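Bacteriophage virulence determinant (Salmonella enterica subsp. enterica serovar Typhimurium str. 14028S, PDB 6GGR) probably acts as a zinc-dependent protease of the PipA family of Salmonella effectors, cutting NF-kappaB transcription factors of the infected host cell. Local coordinates at residues L27-L32 with T173-K178; Q167-L172 with E189-I194; Y48-P53 with E72-I77; D159-F164 with I193-M198. One frame throughout, in Å; residues are numbered along the deposited sequence.

In the fold
Three of the four contacts involve helix 160-173, which carries the HExxH-type zinc motif. Contacts 2 and 4 tie two levels of it to helix 186-197; contact 1 holds its C-terminal end and the following loop against helix 24-30. Contact 3 lies about 16 Å from contact 2, centre to centre, yet touches it through Leu49 and Leu74. Chemistry follows place. Contact 2, nearest the centre of the chain, and contact 3 are buried and meet through aliphatic groups. Contacts 1 and 4 are partly buried and set a methyl or methine against a polar flat group, an imidazole in one and a guanidinium in the other.

Contact 1. Residues L27-L32 with T173-K178; sequences LQHDGL and THLQDK
His29 lays one face of its imidazole over Thr173, the last residue of helix 160-173, where the zinc-binding helix of this zincin-type protein gives way to the loop holding the third metal ligand, Asp177. The approach is a CH-pi contact: Thr173 CB lies 4.2 Å from the centroid of the His29 ring and 19° off its normal, displaced toward the rim. The threonine methyl follows the same side chain outward, with Thr173 CG2 at 3.6 Å from His29 NE2 and 3.8 Å from His29 CD2. With CG anti to the backbone N (chi1 -174°), His29 is carried out from helix 24-30 toward Thr173.

Thr173 divides its branches between two tasks. While CG2 faces the imidazole, OG1 turns back and donates a hydrogen bond to Val169 O, one turn earlier, and it also receives a weak bond from Leu175 N at 3.4 Å. His174, between Thr173 and Leu175, ends the helix with its positive phi of 58° and swings the chain so that Leu175 can meet His29 from a second direction, oblique to the ring. Further along the loop, Asp177 is a zinc ligand in this protein, as is His170 back on the helix, although this chain holds no metal; here Asp177 OD2 is hydrogen-bonded to His170 NE2. The second touch is looser: Leu175 CD1 lies 4.3 Å from His29 CB.

Contact 2. Residues Q167-L172 with E189-I194; sequences QVVHAL and EYTNII. Unlike the reference sequence in segment 167-172: Gln167 (reference Glu).
Tyr190 OH makes a short hydrogen bond to Asp30 OD1. Asp30 thus holds the hydroxyl end of the tyrosine, and Arg90 in turn holds Asp30 OD1 by a salt bridge, while the CB end of the tyrosine packs on Val169. That valine is the fourth residue of the HExxH-type motif spanning His166 to His170, whose two histidines are zinc ligands. In this chain the second residue of the motif is Gln167, where the reference sequence has Glu, and its CB points away from helix 186-197.

Between these two segments, Val169 makes every contact from the motif helix, and its two methyls meet different partners. CG1, anti to the backbone N (chi1 164°), comes against Tyr190, 3.9 Å from Tyr190 CB and 4.1 Å from Tyr190 CD2, oblique to the ring. CG2 instead passes alongside Ile194, the two side chains running in opposite directions, with Val169 CG2 at 3.8 Å from Ile194 CD1. The short helical segments approach to 9.9 Å between axes, at an angle of 120°. The residues that Val169 touches, Tyr190, Thr191 and Ile194, span one turn of the other helix.

Thr191 completes the set round the valine. Its hydroxyl is hydrogen-bonded to Val187 O in the preceding turn, and the same atom, Thr191 OG1, packs 4.0 Å from Val169 CG2.

Contact 3. Residues Y48-P53 with E72-I77; sequences YLISGP and EVLSRI
A helix-to-strand junction forms one half of this contact: helix 45-49 ends at Leu49, and Ile50, the first residue to leave helical geometry, begins the short strand 50-51. Both residues lean toward helix 64-84, and within residues 72-77 both meet one side chain, Leu74; Ile50 also touches Tyr67 earlier on the same helix. The principle illustrated is economical packing, in which two consecutive residues with different backbone conformations converge on one branch of a leucine.

That branch is the CD2 methyl. Leu74 and Ile50 reach toward each other tip to tip, bringing Leu74 CD2 to 3.9 Å from Ile50 CG1. The end of the isoleucine stays close as well, with Ile50 CD1 at 4.1 Å from Leu74 CD2. Leu74 projects its CG anti to the backbone N (chi1 177°), which carries the fork out from the helix and across to the junction. From the helical side of the junction, Leu49 CD2 comes to 4.3 Å from Leu74 CD2, a looser touch. No hydrogen bond links the two segments.

Around the contact, backbone hydrogen bonds of Leu49 and Ser51 with Trp107 and of Gly52 with Leu109 join the junction to strand 107-111, and the side chain of Ile50 rests on Leu109 as well. Helix 160-173 packs beside it: Phe164 lies against Leu74 and also against Val73 and Ile77 of helix 64-84, and Val168 touches both Leu49 and Leu74.

Contact 4. Residues D159-F164 with I193-M198; sequences DTTRSF and IILKEM
Leu195 sets its CD2 methyl over one face of the Arg162 guanidinium, 3.4 Å above the plane and displaced toward the rim. Leu195 CD2 lies 3.6 Å from Arg162 CZ, and the root of the arginine closes on it too, with Arg162 CB at 3.7 Å from the same methyl. The bend at chi3 (-73°) explains this wrapping: the chain folds so that its stem and its charged end both border one carbon, the two side chains crossing at about a right angle. Just past the end of helix 186-197, Met198 CE meets Thr161 CG2 at 4.3 Å, a more distant touch beside the leucine.

What fixes the guanidinium lies in a second shell. Arg162 NH1 is hydrogen-bonded to Asn192 OD1 and NH2 to Ser202 OG, while Tyr149 adds a cation-pi contact. Arg162 thus links helix 186-197 to the first turn of helix 160-173, the helix that further on bears His166 and His170 of the zinc site; the side chains of Arg162 and His166 are about 5 Å apart.

That first turn is itself held by an N-cap. Asp159 OD1 accepts from Arg162 N at 3.2 Å, with an N-H...O angle of 157°, the donor standing 51° out of the carboxylate plane. The other oxygen, Asp159 OD2, is hydrogen-bonded to His200 NE2.

Contact 1. Residues L27-L32 with T173-K178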
loop_
_atom_site.group_PDB
_atom_site.type_symbol
_atom_site.label_atom_id
_atom_site.label_comp_id
_atom_site.label_asym_id
_atom_site.label_seq_id
_atom_site.Cartn_x
_atom_site.Cartn_y
_atom_site.Cartn_z
ATOM N N LEU B 27 16.158 3.330 -17.392
ATOM C CA LEU B 27 17.231 3.384 -18.379
ATOM C C LEU B 27 17.989 4.703 -18.315
ATOM O O LEU B 27 19.183 4.742 -18.632
ATOM C CB LEU B 27 16.667 3.162 -19.786
ATOM C CG LEU B 27 16.187 1.748 -20.128
ATOM C CD1 LEU B 27 15.523 1.735 -21.500
ATOM C CD2 LEU B 27 17.323 0.734 -20.080
ATOM N N GLN B 28 17.332 5.785 -17.900
ATOM C CA GLN B 28 18.019 7.066 -17.818
ATOM C C GLN B 28 18.599 7.339 -16.438
ATOM O O GLN B 28 19.559 8.109 -16.330
ATOM C CB GLN B 28 17.085 8.207 -18.232
ATOM C CG GLN B 28 15.860 8.398 -17.378
ATOM C CD GLN B 28 14.983 9.524 -17.903
ATOM O OE1 GLN B 28 14.484 9.462 -19.028
ATOM N NE2 GLN B 28 14.808 10.565 -17.099
ATOM N N HIS B 29 18.063 6.717 -15.384
ATOM C CA HIS B 29 18.779 6.735 -14.115
ATOM C C HIS B 29 20.082 5.954 -14.222
ATOM O O HIS B 29 21.076 6.316 -13.582
ATOM C CB HIS B 29 17.911 6.171 -12.990
ATOM C CG HIS B 29 18.533 6.303 -11.633
ATOM N ND1 HIS B 29 18.592 7.502 -10.957
ATOM C CD2 HIS B 29 19.140 5.390 -10.837
ATOM C CE1 HIS B 29 19.201 7.321 -9.798
ATOM N NE2 HIS B 29 19.544 6.049 -9.701
ATOM N N ASP B 30 20.100 4.892 -15.036
ATOM C CA ASP B 30 21.349 4.196 -15.318
ATOM C C ASP B 30 22.379 5.139 -15.923
ATOM O O ASP B 30 23.579 5.001 -15.657
ATOM C CB ASP B 30 21.104 3.023 -16.269
ATOM C CG ASP B 30 20.306 1.902 -15.634
ATOM O OD1 ASP B 30 20.290 1.793 -14.391
ATOM O OD2 ASP B 30 19.698 1.119 -16.393
ATOM N N GLY B 31 21.935 6.098 -16.736
ATOM C CA GLY B 31 22.843 7.092 -17.279
ATOM C C GLY B 31 23.585 7.867 -16.213
ATOM O O GLY B 31 24.608 8.493 -16.509
ATOM N N LEU B 32 23.096 7.836 -14.978
ATOM C CA LEU B 32 23.702 8.553 -13.868
ATOM C C LEU B 32 24.362 7.632 -12.850
ATOM O O LEU B 32 25.434 7.961 -12.335
ATOM C CB LEU B 32 22.633 9.408 -13.179
ATOM C CG LEU B 32 21.675 10.245 -14.024
ATOM C CD1 LEU B 32 20.776 11.075 -13.107
ATOM C CD2 LEU B 32 22.415 11.137 -15.007
ATOM N N THR B 173 16.932 5.772 -5.439
ATOM C CA THR B 173 16.699 6.407 -6.730
ATOM C C THR B 173 15.731 7.580 -6.672
ATOM O O THR B 173 15.679 8.357 -7.630
ATOM C CB THR B 173 16.156 5.387 -7.741
ATOM O OG1 THR B 173 14.869 4.923 -7.316
ATOM C CG2 THR B 173 17.097 4.207 -7.876
ATOM N N HIS B 174 14.971 7.725 -5.587
ATOM C CA HIS B 174 13.961 8.772 -5.446
ATOM C C HIS B 174 12.913 8.710 -6.549
ATOM O O HIS B 174 12.272 9.718 -6.855
ATOM C CB HIS B 174 14.596 10.169 -5.415
ATOM C CG HIS B 174 15.564 10.369 -4.289
ATOM N ND1 HIS B 174 15.195 10.273 -2.965
ATOM C CD2 HIS B 174 16.889 10.647 -4.291
ATOM C CE1 HIS B 174 16.250 10.487 -2.199
ATOM N NE2 HIS B 174 17.291 10.717 -2.980
ATOM N N LEU B 175 12.716 7.540 -7.147
ATOM C CA LEU B 175 11.751 7.363 -8.220
ATOM C C LEU B 175 10.478 6.708 -7.695
ATOM O O LEU B 175 10.477 6.016 -6.673
ATOM C CB LEU B 175 12.344 6.516 -9.348
ATOM C CG LEU B 175 13.655 7.021 -9.961
ATOM C CD1 LEU B 175 14.072 6.133 -11.124
ATOM C CD2 LEU B 175 13.541 8.472 -10.412
ATOM N N GLN B 176 9.408 6.866 -8.454
ATOM C CA GLN B 176 8.104 6.321 -8.120
ATOM C C GLN B 176 7.745 5.157 -9.013
ATOM O O GLN B 176 8.331 4.914 -10.021
ATOM C CB GLN B 176 6.965 7.385 -8.180
ATOM C CG GLN B 176 7.178 8.647 -7.347
ATOM C CD GLN B 176 5.918 9.583 -7.349
ATOM O OE1 GLN B 176 5.425 9.935 -8.414
ATOM N NE2 GLN B 176 5.383 9.931 -6.183
ATOM N N ASP B 177 6.744 4.428 -8.597
ATOM C CA ASP B 177 6.291 3.310 -9.413
ATOM C C ASP B 177 5.494 3.782 -10.621
ATOM O O ASP B 177 5.455 3.084 -11.642
ATOM C CB ASP B 177 5.452 2.354 -8.563
ATOM C CG ASP B 177 6.279 1.611 -7.532
ATOM O OD1 ASP B 177 7.154 0.819 -7.937
ATOM O OD2 ASP B 177 6.062 1.825 -6.321
ATOM N N LYS B 178 4.876 4.959 -10.531
ATOM C CA LYS B 178 4.051 5.496 -11.609
ATOM C C LYS B 178 4.935 5.890 -12.785
ATOM O O LYS B 178 5.677 6.875 -12.710
ATOM C CB LYS B 178 3.263 6.707 -11.114
ATOM C CG LYS B 178 2.251 6.403 -10.025
ATOM C CD LYS B 178 1.014 5.732 -10.591
ATOM C CE LYS B 178 0.173 5.107 -9.490
ATOM N NZ LYS B 178 -1.059 4.466 -10.025
#

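Contact 2. Residues Q167-L172 with E189-I194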
loop_
_atom_site.group_PDB
_atom_site.type_symbol
_atom_site.label_atom_id
_atom_site.label_comp_id
_atom_site.label_asym_id
_atom_site.label_seq_id
_atom_site.Cartn_x
_atom_site.Cartn_y
_atom_site.Cartn_z
ATOM N N GLN B 167 11.473 -1.247 -1.401
ATOM C CA GLN B 167 11.441 0.004 -0.650
ATOM C C GLN B 167 12.800 0.689 -0.665
ATOM O O GLN B 167 12.881 1.919 -0.760
ATOM C CB GLN B 167 10.994 -0.252 0.790
ATOM C CG GLN B 167 9.606 -0.847 0.923
ATOM C CD GLN B 167 8.539 -0.030 0.223
ATOM O OE1 GLN B 167 8.678 1.180 0.047
ATOM N NE2 GLN B 167 7.470 -0.691 -0.188
ATOM N N VAL B 168 13.880 -0.086 -0.567
ATOM C CA VAL B 168 15.215 0.502 -0.607
ATOM C C VAL B 168 15.475 1.129 -1.970
ATOM O O VAL B 168 16.069 2.209 -2.069
ATOM C CB VAL B 168 16.275 -0.558 -0.254
ATOM C CG1 VAL B 168 17.692 -0.052 -0.556
ATOM C CG2 VAL B 168 16.161 -0.940 1.216
ATOM N N VAL B 169 15.031 0.470 -3.042
ATOM C CA VAL B 169 15.238 1.030 -4.376
ATOM C C VAL B 169 14.574 2.396 -4.483
ATOM O O VAL B 169 15.117 3.318 -5.105
ATOM C CB VAL B 169 14.724 0.056 -5.453
ATOM C CG1 VAL B 169 14.551 0.763 -6.799
ATOM C CG2 VAL B 169 15.694 -1.108 -5.602
ATOM N N HIS B 170 13.388 2.547 -3.886
ATOM C CA HIS B 170 12.749 3.856 -3.832
ATOM C C HIS B 170 13.685 4.883 -3.211
ATOM O O HIS B 170 13.846 5.993 -3.728
ATOM C CB HIS B 170 11.448 3.783 -3.030
ATOM C CG HIS B 170 10.250 3.369 -3.830
ATOM N ND1 HIS B 170 9.750 4.124 -4.871
ATOM C CD2 HIS B 170 9.431 2.295 -3.720
ATOM C CE1 HIS B 170 8.688 3.523 -5.378
ATOM N NE2 HIS B 170 8.473 2.412 -4.697
ATOM N N ALA B 171 14.324 4.514 -2.098
ATOM C CA ALA B 171 15.126 5.459 -1.331
ATOM C C ALA B 171 16.459 5.778 -1.994
ATOM O O ALA B 171 17.017 6.856 -1.756
ATOM C CB ALA B 171 15.364 4.909 0.073
ATOM N N LEU B 172 16.988 4.876 -2.822
ATOM C CA LEU B 172 18.265 5.118 -3.484
ATOM C C LEU B 172 18.118 5.821 -4.826
ATOM O O LEU B 172 19.087 6.425 -5.301
ATOM C CB LEU B 172 19.015 3.798 -3.688
ATOM C CG LEU B 172 19.284 2.981 -2.424
ATOM C CD1 LEU B 172 19.817 1.607 -2.793
ATOM C CD2 LEU B 172 20.255 3.713 -1.505
ATOM N N GLU B 189 11.262 -2.771 -12.058
ATOM C CA GLU B 189 12.252 -3.327 -12.973
ATOM C C GLU B 189 13.603 -3.472 -12.285
ATOM O O GLU B 189 14.247 -4.524 -12.376
ATOM C CB GLU B 189 12.357 -2.464 -14.232
ATOM C CG GLU B 189 11.074 -2.462 -15.058
ATOM C CD GLU B 189 11.314 -2.316 -16.547
ATOM O OE1 GLU B 189 12.465 -2.044 -16.948
ATOM O OE2 GLU B 189 10.343 -2.474 -17.320
ATOM N N TYR B 190 14.043 -2.429 -11.576
ATOM C CA TYR B 190 15.253 -2.531 -10.765
ATOM C C TYR B 190 15.164 -3.703 -9.798
ATOM O O TYR B 190 16.093 -4.511 -9.692
ATOM C CB TYR B 190 15.478 -1.232 -9.984
ATOM C CG TYR B 190 16.293 -0.173 -10.689
ATOM C CD1 TYR B 190 17.464 -0.493 -11.366
ATOM C CD2 TYR B 190 15.901 1.159 -10.657
ATOM C CE1 TYR B 190 18.214 0.482 -12.000
ATOM C CE2 TYR B 190 16.642 2.140 -11.291
ATOM C CZ TYR B 190 17.797 1.797 -11.959
ATOM O OH TYR B 190 18.534 2.774 -12.587
ATOM N N THR B 191 14.048 -3.803 -9.072
ATOM C CA THR B 191 13.898 -4.870 -8.091
ATOM C C THR B 191 13.967 -6.237 -8.759
ATOM O O THR B 191 14.646 -7.143 -8.260
ATOM C CB THR B 191 12.583 -4.692 -7.324
ATOM O OG1 THR B 191 12.587 -3.417 -6.665
ATOM C CG2 THR B 191 12.404 -5.779 -6.278
ATOM N N ASN B 192 13.293 -6.404 -9.902
ATOM C CA ASN B 192 13.363 -7.673 -10.623
ATOM C C ASN B 192 14.804 -8.041 -10.954
ATOM O O ASN B 192 15.224 -9.190 -10.774
ATOM C CB ASN B 192 12.537 -7.605 -11.907
ATOM C CG ASN B 192 11.040 -7.663 -11.655
ATOM O OD1 ASN B 192 10.585 -8.007 -10.564
ATOM N ND2 ASN B 192 10.264 -7.345 -12.683
ATOM N N ILE B 193 15.574 -7.076 -11.463
ATOM C CA ILE B 193 16.937 -7.352 -11.915
ATOM C C ILE B 193 17.840 -7.675 -10.732
ATOM O O ILE B 193 18.642 -8.615 -10.779
ATOM C CB ILE B 193 17.481 -6.157 -12.714
ATOM C CG1 ILE B 193 16.632 -5.929 -13.966
ATOM C CG2 ILE B 193 18.950 -6.388 -13.090
ATOM C CD1 ILE B 193 16.885 -4.595 -14.647
ATOM N N ILE B 194 17.747 -6.876 -9.668
ATOM C CA ILE B 194 18.578 -7.088 -8.487
ATOM C C ILE B 194 18.337 -8.479 -7.915
ATOM O O ILE B 194 19.280 -9.224 -7.621
ATOM C CB ILE B 194 18.300 -5.989 -7.447
ATOM C CG1 ILE B 194 18.752 -4.634 -7.993
ATOM C CG2 ILE B 194 19.004 -6.291 -6.123
ATOM C CD1 ILE B 194 18.249 -3.451 -7.189
#

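Contact 3. Residues Y48-P53 with E72-I77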
loop_
_atom_site.group_PDB
_atom_site.type_symbol
_atom_site.label_atom_id
_atom_site.label_comp_id
_atom_site.label_asym_id
_atom_site.label_seq_id
_atom_site.Cartn_x
_atom_site.Cartn_y
_atom_site.Cartn_z
ATOM N N TYR B 48 25.004 3.364 6.640
ATOM C CA TYR B 48 24.999 4.371 5.585
ATOM C C TYR B 48 23.581 4.755 5.180
ATOM O O TYR B 48 23.343 5.898 4.777
ATOM C CB TYR B 48 25.768 3.864 4.362
ATOM C CG TYR B 48 27.236 3.549 4.604
ATOM C CD1 TYR B 48 27.876 3.938 5.776
ATOM C CD2 TYR B 48 27.983 2.865 3.651
ATOM C CE1 TYR B 48 29.209 3.651 5.992
ATOM C CE2 TYR B 48 29.319 2.575 3.860
ATOM C CZ TYR B 48 29.926 2.971 5.033
ATOM O OH TYR B 48 31.254 2.687 5.253
ATOM N N LEU B 49 22.632 3.825 5.278
ATOM C CA LEU B 49 21.265 4.087 4.844
ATOM C C LEU B 49 20.376 4.586 5.979
ATOM O O LEU B 49 19.514 5.442 5.751
ATOM C CB LEU B 49 20.658 2.821 4.233
ATOM C CG LEU B 49 19.253 2.940 3.630
ATOM C CD1 LEU B 49 19.294 3.626 2.274
ATOM C CD2 LEU B 49 18.596 1.574 3.521
ATOM N N ILE B 50 20.571 4.080 7.196
ATOM C CA ILE B 50 19.657 4.312 8.312
ATOM C C ILE B 50 20.367 5.124 9.385
ATOM O O ILE B 50 21.482 4.783 9.799
ATOM C CB ILE B 50 19.141 2.983 8.891
ATOM C CG1 ILE B 50 18.529 2.112 7.787
ATOM C CG2 ILE B 50 18.133 3.236 10.004
ATOM C CD1 ILE B 50 17.446 2.793 6.966
ATOM N N SER B 51 19.709 6.188 9.851
ATOM C CA SER B 51 20.213 6.974 10.973
ATOM C C SER B 51 19.653 6.478 12.300
ATOM O O SER B 51 20.409 6.242 13.248
ATOM C CB SER B 51 19.863 8.453 10.793
ATOM O OG SER B 51 18.466 8.662 10.902
ATOM N N GLY B 52 18.335 6.331 12.384
ATOM C CA GLY B 52 17.696 5.828 13.573
ATOM C C GLY B 52 16.240 5.493 13.329
ATOM O O GLY B 52 15.733 5.601 12.208
ATOM N N PRO B 53 15.540 5.069 14.379
ATOM C CA PRO B 53 14.106 4.787 14.240
ATOM C C PRO B 53 13.311 6.057 13.986
ATOM O O PRO B 53 13.706 7.157 14.382
ATOM C CB PRO B 53 13.723 4.156 15.584
ATOM C CG PRO B 53 14.999 3.920 16.330
ATOM C CD PRO B 53 16.042 4.802 15.736
ATOM N N GLU B 72 18.395 -5.655 11.726
ATOM C CA GLU B 72 19.214 -6.848 11.537
ATOM C C GLU B 72 18.901 -7.512 10.200
ATOM O O GLU B 72 19.808 -7.865 9.440
ATOM C CB GLU B 72 18.986 -7.817 12.698
ATOM C CG GLU B 72 19.897 -9.037 12.690
ATOM C CD GLU B 72 19.290 -10.229 11.976
ATOM O OE1 GLU B 72 18.057 -10.420 12.062
ATOM O OE2 GLU B 72 20.048 -10.979 11.327
ATOM N N VAL B 73 17.612 -7.679 9.893
ATOM C CA VAL B 73 17.214 -8.272 8.618
ATOM C C VAL B 73 17.628 -7.369 7.464
ATOM O O VAL B 73 18.157 -7.833 6.447
ATOM C CB VAL B 73 15.700 -8.548 8.607
ATOM C CG1 VAL B 73 15.233 -9.011 7.220
ATOM C CG2 VAL B 73 15.353 -9.591 9.654
ATOM N N LEU B 74 17.384 -6.064 7.601
ATOM C CA LEU B 74 17.751 -5.130 6.541
ATOM C C LEU B 74 19.247 -5.182 6.262
ATOM O O LEU B 74 19.673 -5.119 5.103
ATOM C CB LEU B 74 17.323 -3.710 6.918
ATOM C CG LEU B 74 17.712 -2.603 5.934
ATOM C CD1 LEU B 74 17.180 -2.891 4.542
ATOM C CD2 LEU B 74 17.212 -1.256 6.413
ATOM N N SER B 75 20.059 -5.307 7.312
ATOM C CA SER B 75 21.506 -5.340 7.132
ATOM C C SER B 75 21.939 -6.572 6.346
ATOM O O SER B 75 22.795 -6.477 5.457
ATOM C CB SER B 75 22.202 -5.297 8.493
ATOM O OG SER B 75 23.610 -5.357 8.349
ATOM N N ARG B 76 21.371 -7.738 6.662
ATOM C CA ARG B 76 21.695 -8.947 5.910
ATOM C C ARG B 76 21.366 -8.771 4.435
ATOM O O ARG B 76 22.186 -9.071 3.560
ATOM C CB ARG B 76 20.931 -10.146 6.475
ATOM C CG ARG B 76 21.200 -10.460 7.935
ATOM C CD ARG B 76 20.527 -11.764 8.342
ATOM N NE ARG B 76 19.076 -11.734 8.139
ATOM C CZ ARG B 76 18.454 -12.135 7.033
ATOM N NH1 ARG B 76 19.141 -12.605 5.998
ATOM N NH2 ARG B 76 17.131 -12.067 6.957
ATOM N N ILE B 77 20.161 -8.282 4.141
ATOM C CA ILE B 77 19.707 -8.164 2.758
ATOM C C ILE B 77 20.560 -7.158 1.997
ATOM O O ILE B 77 20.945 -7.396 0.846
ATOM C CB ILE B 77 18.213 -7.792 2.736
ATOM C CG1 ILE B 77 17.385 -8.995 3.205
ATOM C CG2 ILE B 77 17.771 -7.341 1.340
ATOM C CD1 ILE B 77 15.938 -8.681 3.504
#

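Contact 4. Residues D159-F164 with I193-M198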
loop_
_atom_site.group_PDB
_atom_site.type_symbol
_atom_site.label_atom_id
_atom_site.label_comp_id
_atom_site.label_asym_id
_atom_site.label_seq_id
_atom_site.Cartn_x
_atom_site.Cartn_y
_atom_site.Cartn_z
ATOM N N ASP B 159 7.719 -11.562 -0.699
ATOM C CA ASP B 159 8.563 -12.053 0.380
ATOM C C ASP B 159 9.424 -10.908 0.902
ATOM O O ASP B 159 9.488 -9.826 0.313
ATOM C CB ASP B 159 9.434 -13.229 -0.082
ATOM C CG ASP B 159 10.577 -12.804 -0.990
ATOM O OD1 ASP B 159 10.389 -11.899 -1.832
ATOM O OD2 ASP B 159 11.675 -13.382 -0.851
ATOM N N THR B 160 10.087 -11.162 2.030
ATOM C CA THR B 160 10.842 -10.109 2.706
ATOM C C THR B 160 11.875 -9.493 1.771
ATOM O O THR B 160 12.004 -8.266 1.689
ATOM C CB THR B 160 11.516 -10.680 3.956
ATOM O OG1 THR B 160 10.523 -11.252 4.811
ATOM C CG2 THR B 160 12.267 -9.594 4.720
ATOM N N THR B 161 12.621 -10.331 1.052
ATOM C CA THR B 161 13.681 -9.819 0.191
ATOM C C THR B 161 13.126 -8.837 -0.832
ATOM O O THR B 161 13.591 -7.694 -0.925
ATOM C CB THR B 161 14.400 -10.976 -0.499
ATOM O OG1 THR B 161 14.869 -11.899 0.491
ATOM C CG2 THR B 161 15.591 -10.462 -1.311
ATOM N N ARG B 162 12.111 -9.255 -1.596
ATOM C CA ARG B 162 11.535 -8.372 -2.606
ATOM C C ARG B 162 10.993 -7.095 -1.976
ATOM O O ARG B 162 11.230 -5.994 -2.484
ATOM C CB ARG B 162 10.429 -9.089 -3.383
ATOM C CG ARG B 162 9.844 -8.242 -4.512
ATOM C CD ARG B 162 8.901 -9.033 -5.421
ATOM N NE ARG B 162 9.604 -9.971 -6.299
ATOM C CZ ARG B 162 10.157 -9.650 -7.468
ATOM N NH1 ARG B 162 10.107 -8.406 -7.922
ATOM N NH2 ARG B 162 10.767 -10.575 -8.195
ATOM N N SER B 163 10.259 -7.218 -0.870
ATOM C CA SER B 163 9.664 -6.036 -0.251
ATOM C C SER B 163 10.740 -5.080 0.248
ATOM O O SER B 163 10.647 -3.863 0.050
ATOM C CB SER B 163 8.743 -6.450 0.895
ATOM O OG SER B 163 7.768 -7.379 0.460
ATOM N N PHE B 164 11.770 -5.616 0.905
ATOM C CA PHE B 164 12.854 -4.776 1.407
ATOM C C PHE B 164 13.582 -4.081 0.264
ATOM O O PHE B 164 13.834 -2.872 0.314
ATOM C CB PHE B 164 13.824 -5.622 2.233
ATOM C CG PHE B 164 13.436 -5.754 3.680
ATOM C CD1 PHE B 164 12.162 -6.159 4.043
ATOM C CD2 PHE B 164 14.357 -5.489 4.681
ATOM C CE1 PHE B 164 11.812 -6.281 5.372
ATOM C CE2 PHE B 164 14.016 -5.613 6.009
ATOM C CZ PHE B 164 12.742 -6.011 6.358
ATOM N N ILE B 193 15.574 -7.076 -11.463
ATOM C CA ILE B 193 16.937 -7.352 -11.915
ATOM C C ILE B 193 17.840 -7.675 -10.732
ATOM O O ILE B 193 18.642 -8.615 -10.779
ATOM C CB ILE B 193 17.481 -6.157 -12.714
ATOM C CG1 ILE B 193 16.632 -5.929 -13.966
ATOM C CG2 ILE B 193 18.950 -6.388 -13.090
ATOM C CD1 ILE B 193 16.885 -4.595 -14.647
ATOM N N ILE B 194 17.747 -6.876 -9.668
ATOM C CA ILE B 194 18.578 -7.088 -8.487
ATOM C C ILE B 194 18.337 -8.479 -7.915
ATOM O O ILE B 194 19.280 -9.224 -7.621
ATOM C CB ILE B 194 18.300 -5.989 -7.447
ATOM C CG1 ILE B 194 18.752 -4.634 -7.993
ATOM C CG2 ILE B 194 19.004 -6.291 -6.123
ATOM C CD1 ILE B 194 18.249 -3.451 -7.189
ATOM N N LEU B 195 17.066 -8.852 -7.754
ATOM C CA LEU B 195 16.742 -10.146 -7.163
ATOM C C LEU B 195 17.281 -11.295 -8.008
ATOM O O LEU B 195 17.815 -12.272 -7.469
ATOM C CB LEU B 195 15.230 -10.278 -6.986
ATOM C CG LEU B 195 14.694 -9.925 -5.594
ATOM C CD1 LEU B 195 15.021 -8.493 -5.230
ATOM C CD2 LEU B 195 13.196 -10.164 -5.531
ATOM N N LYS B 196 17.142 -11.211 -9.332
ATOM C CA LYS B 196 17.720 -12.251 -10.180
ATOM C C LYS B 196 19.237 -12.271 -10.066
ATOM O O LYS B 196 19.853 -13.343 -10.078
ATOM C CB LYS B 196 17.299 -12.053 -11.637
ATOM C CG LYS B 196 15.849 -12.425 -11.930
ATOM C CD LYS B 196 15.567 -13.893 -11.631
ATOM C CE LYS B 196 14.171 -14.294 -12.085
ATOM N NZ LYS B 196 13.795 -15.663 -11.618
ATOM N N GLU B 197 19.860 -11.095 -9.960
ATOM C CA GLU B 197 21.302 -11.042 -9.750
ATOM C C GLU B 197 21.703 -11.625 -8.401
ATOM O O GLU B 197 22.845 -12.076 -8.247
ATOM C CB GLU B 197 21.800 -9.600 -9.867
ATOM C CG GLU B 197 21.766 -9.036 -11.285
ATOM C CD GLU B 197 22.314 -7.617 -11.374
ATOM O OE1 GLU B 197 22.666 -7.039 -10.326
ATOM O OE2 GLU B 197 22.397 -7.078 -12.499
ATOM N N MET B 198 20.792 -11.625 -7.426
ATOM C CA MET B 198 21.036 -12.204 -6.109
ATOM C C MET B 198 20.775 -13.703 -6.062
ATOM O O MET B 198 20.973 -14.314 -5.008
ATOM C CB MET B 198 20.149 -11.520 -5.058
ATOM C CG MET B 198 20.471 -10.060 -4.801
ATOM S SD MET B 198 19.278 -9.299 -3.687
ATOM C CE MET B 198 19.758 -10.068 -2.142
#